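Local coordinates for DNA repair and telomere maintenance protein nbs1 (PDB 3HUF) that serves as the adaptor subunit of the MRN complex in DNA double-strand break repair, its FHA and BRCT domains binding phosphorylated partner proteins such as Ctp1, at residues K12-I17 with V191-S196. Residues are numbered along the deposited sequence; the frame is centred on the assembly and turned at random.
Sequences KGKSRI and VIEDAS
At the edge strand 16-18 of an FHA-domain sheet, the backbone N of I17 bonds nearly straight to I192 O (2.9 Å) of the loop between helices 178-184 and 198-209, and a water bridges I17 O to I192 N. S15 is gripped twice: its N donates to E193 OE1 (3.1 Å), met on the anti side and 25° out of the carboxylate plane, and its OG accepts from D194 N (2.8 Å), chi1 of 66° turning the hydroxyl between backbone N and carbonyl carbon. Replacing S15 with an alanine would probably leave D194 N without its acceptor and the start of the type II turn E193-S196 less firmly held. In that turn, which brings the loop against the edge of the FHA sheet, S196 OG donates to E193 O (2.8 Å), adding to a weak backbone bond from S196 N. I17 CD1 packs on I192 CG1 (3.7 Å). V191 CB lies over one face of the R16 guanidinium, offset toward its rim, while that group's NH2 and NH1 bond to the carbonyls of D32 and H35. D194, its CG anti to N (chi1 -174°), sends its carboxylate to Y112 OH and R114.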
ATOM      1  N   LYS A  12     -24.145  13.817   6.680  1.00 40.49           N
ATOM      2  CA  LYS A  12     -24.234  13.823   8.145  1.00 40.88           C
ATOM      3  C   LYS A  12     -22.913  14.064   8.864  1.00 40.39           C
ATOM      4  O   LYS A  12     -22.755  13.663  10.014  1.00 40.40           O
ATOM      5  CB  LYS A  12     -24.904  12.547   8.669  1.00 41.20           C
ATOM      6  CG  LYS A  12     -26.329  12.364   8.175  1.00 44.32           C
ATOM      7  CD  LYS A  12     -26.735  10.891   8.189  1.00 47.29           C
ATOM      8  CE  LYS A  12     -28.160  10.721   7.686  1.00 48.67           C
ATOM      9  NZ  LYS A  12     -28.151   9.730   6.571  1.00 48.84           N
ATOM     10  N   GLY A  13     -21.967  14.718   8.199  1.00 40.33           N
ATOM     11  CA  GLY A  13     -20.650  14.987   8.804  1.00 40.27           C
ATOM     12  C   GLY A  13     -19.732  13.773   8.881  1.00 40.41           C
ATOM     13  O   GLY A  13     -18.697  13.797   9.567  1.00 40.57           O
ATOM     14  N   LYS A  14     -20.117  12.708   8.183  1.00 39.28           N
ATOM     15  CA  LYS A  14     -19.362  11.466   8.171  1.00 38.91           C
ATOM     16  C   LYS A  14     -18.677  11.232   6.827  1.00 38.30           C
ATOM     17  O   LYS A  14     -19.126  11.746   5.799  1.00 38.04           O
ATOM     18  CB  LYS A  14     -20.297  10.304   8.504  1.00 39.13           C
ATOM     19  CG  LYS A  14     -20.796  10.413   9.932  1.00 40.68           C
ATOM     20  CD  LYS A  14     -21.708   9.298  10.332  1.00 44.08           C
ATOM     21  CE  LYS A  14     -21.636   9.095  11.858  1.00 45.58           C
ATOM     22  NZ  LYS A  14     -21.343  10.358  12.650  1.00 44.91           N
ATOM     23  N   SER A  15     -17.574  10.488   6.853  1.00 37.27           N
ATOM     24  CA  SER A  15     -16.950   9.980   5.625  1.00 36.79           C
ATOM     25  C   SER A  15     -17.281   8.507   5.458  1.00 36.65           C
ATOM     26  O   SER A  15     -17.847   7.882   6.355  1.00 37.02           O
ATOM     27  CB  SER A  15     -15.441  10.202   5.614  1.00 36.61           C
ATOM     28  OG  SER A  15     -14.809   9.434   6.624  1.00 36.52           O
ATOM     29  N   ARG A  16     -16.975   7.948   4.298  1.00 36.64           N
ATOM     30  CA  ARG A  16     -17.288   6.544   4.086  1.00 36.68           C
ATOM     31  C   ARG A  16     -16.345   5.894   3.097  1.00 36.43           C
ATOM     32  O   ARG A  16     -16.096   6.429   2.029  1.00 35.67           O
ATOM     33  CB  ARG A  16     -18.739   6.380   3.617  1.00 37.01           C
ATOM     34  CG  ARG A  16     -19.065   4.939   3.263  1.00 38.60           C
ATOM     35  CD  ARG A  16     -20.528   4.678   3.198  1.00 40.56           C
ATOM     36  NE  ARG A  16     -20.777   3.299   2.794  1.00 39.57           N
ATOM     37  CZ  ARG A  16     -21.979   2.817   2.505  1.00 41.51           C
ATOM     38  NH1 ARG A  16     -23.050   3.604   2.587  1.00 41.03           N
ATOM     39  NH2 ARG A  16     -22.109   1.545   2.141  1.00 42.91           N
ATOM     40  N   ILE A  17     -15.834   4.724   3.462  1.00 36.63           N
ATOM     41  CA  ILE A  17     -15.025   3.922   2.547  1.00 37.03           C
ATOM     42  C   ILE A  17     -15.922   3.128   1.574  1.00 37.22           C
ATOM     43  O   ILE A  17     -16.797   2.381   1.994  1.00 37.32           O
ATOM     44  CB  ILE A  17     -14.137   2.947   3.324  1.00 36.74           C
ATOM     45  CG1 ILE A  17     -13.173   3.716   4.222  1.00 34.99           C
ATOM     46  CG2 ILE A  17     -13.310   2.128   2.384  1.00 37.27           C
ATOM     47  CD1 ILE A  17     -12.490   2.792   5.197  1.00 32.42           C
ATOM     48  N   VAL A 191     -20.205  -0.242   7.019  1.00 42.53           N
ATOM     49  CA  VAL A 191     -20.105   1.160   6.678  1.00 41.67           C
ATOM     50  C   VAL A 191     -19.215   1.874   7.696  1.00 40.54           C
ATOM     51  O   VAL A 191     -19.558   2.088   8.834  1.00 40.29           O
ATOM     52  CB  VAL A 191     -21.479   1.856   6.280  1.00 41.84           C
ATOM     53  CG1 VAL A 191     -22.695   0.930   6.474  1.00 41.19           C
ATOM     54  CG2 VAL A 191     -21.652   3.250   6.904  1.00 41.96           C
ATOM     55  N   ILE A 192     -18.005   2.155   7.250  1.00 39.57           N
ATOM     56  CA  ILE A 192     -16.968   2.693   8.092  1.00 38.28           C
ATOM     57  C   ILE A 192     -16.364   3.915   7.414  1.00 37.24           C
ATOM     58  O   ILE A 192     -16.426   4.049   6.206  1.00 36.17           O
ATOM     59  CB  ILE A 192     -15.870   1.622   8.356  1.00 39.07           C
ATOM     60  CG1 ILE A 192     -15.287   1.116   7.035  1.00 38.05           C
ATOM     61  CG2 ILE A 192     -16.446   0.465   9.247  1.00 37.38           C
ATOM     62  CD1 ILE A 192     -14.237   0.037   7.198  1.00 41.93           C
ATOM     63  N   GLU A 193     -15.763   4.771   8.227  1.00 36.50           N
ATOM     64  CA  GLU A 193     -15.241   6.042   7.812  1.00 36.46           C
ATOM     65  C   GLU A 193     -13.794   5.960   7.323  1.00 36.70           C
ATOM     66  O   GLU A 193     -13.113   4.956   7.525  1.00 36.72           O
ATOM     67  CB  GLU A 193     -15.360   6.999   8.995  1.00 36.97           C
ATOM     68  CG  GLU A 193     -16.819   7.245   9.423  1.00 36.08           C
ATOM     69  CD  GLU A 193     -16.982   8.482  10.278  1.00 39.60           C
ATOM     70  OE1 GLU A 193     -16.866   9.608   9.744  1.00 38.85           O
ATOM     71  OE2 GLU A 193     -17.261   8.331  11.497  1.00 41.37           O
ATOM     72  N   ASP A 194     -13.353   7.030   6.677  1.00 36.05           N
ATOM     73  CA  ASP A 194     -12.000   7.216   6.181  1.00 36.42           C
ATOM     74  C   ASP A 194     -10.945   6.778   7.203  1.00 36.78           C
ATOM     75  O   ASP A 194     -11.066   7.059   8.384  1.00 35.85           O
ATOM     76  CB  ASP A 194     -11.833   8.712   5.898  1.00 36.75           C
ATOM     77  CG  ASP A 194     -10.517   9.068   5.225  1.00 36.60           C
ATOM     78  OD1 ASP A 194      -9.786   8.189   4.768  1.00 37.90           O
ATOM     79  OD2 ASP A 194     -10.224  10.272   5.152  1.00 38.90           O
ATOM     80  N   ALA A 195      -9.919   6.092   6.726  1.00 37.53           N
ATOM     81  CA  ALA A 195      -8.767   5.705   7.538  1.00 38.59           C
ATOM     82  C   ALA A 195      -9.055   4.650   8.600  1.00 39.38           C
ATOM     83  O   ALA A 195      -8.245   4.450   9.493  1.00 39.92           O
ATOM     84  CB  ALA A 195      -8.093   6.921   8.154  1.00 38.24           C
ATOM     85  N   SER A 196     -10.198   3.974   8.502  1.00 39.99           N
ATOM     86  CA  SER A 196     -10.582   2.969   9.508  1.00 41.50           C
ATOM     87  C   SER A 196      -9.683   1.733   9.653  1.00 41.58           C
ATOM     88  O   SER A 196      -9.619   1.153  10.726  1.00 42.64           O
ATOM     89  CB  SER A 196     -11.988   2.469   9.240  1.00 40.93           C
ATOM     90  OG  SER A 196     -12.906   3.346   9.796  1.00 43.32           O
TER
HETATM   91  O   HOH W   1     -17.925   1.534   4.343  1.00 30.32           O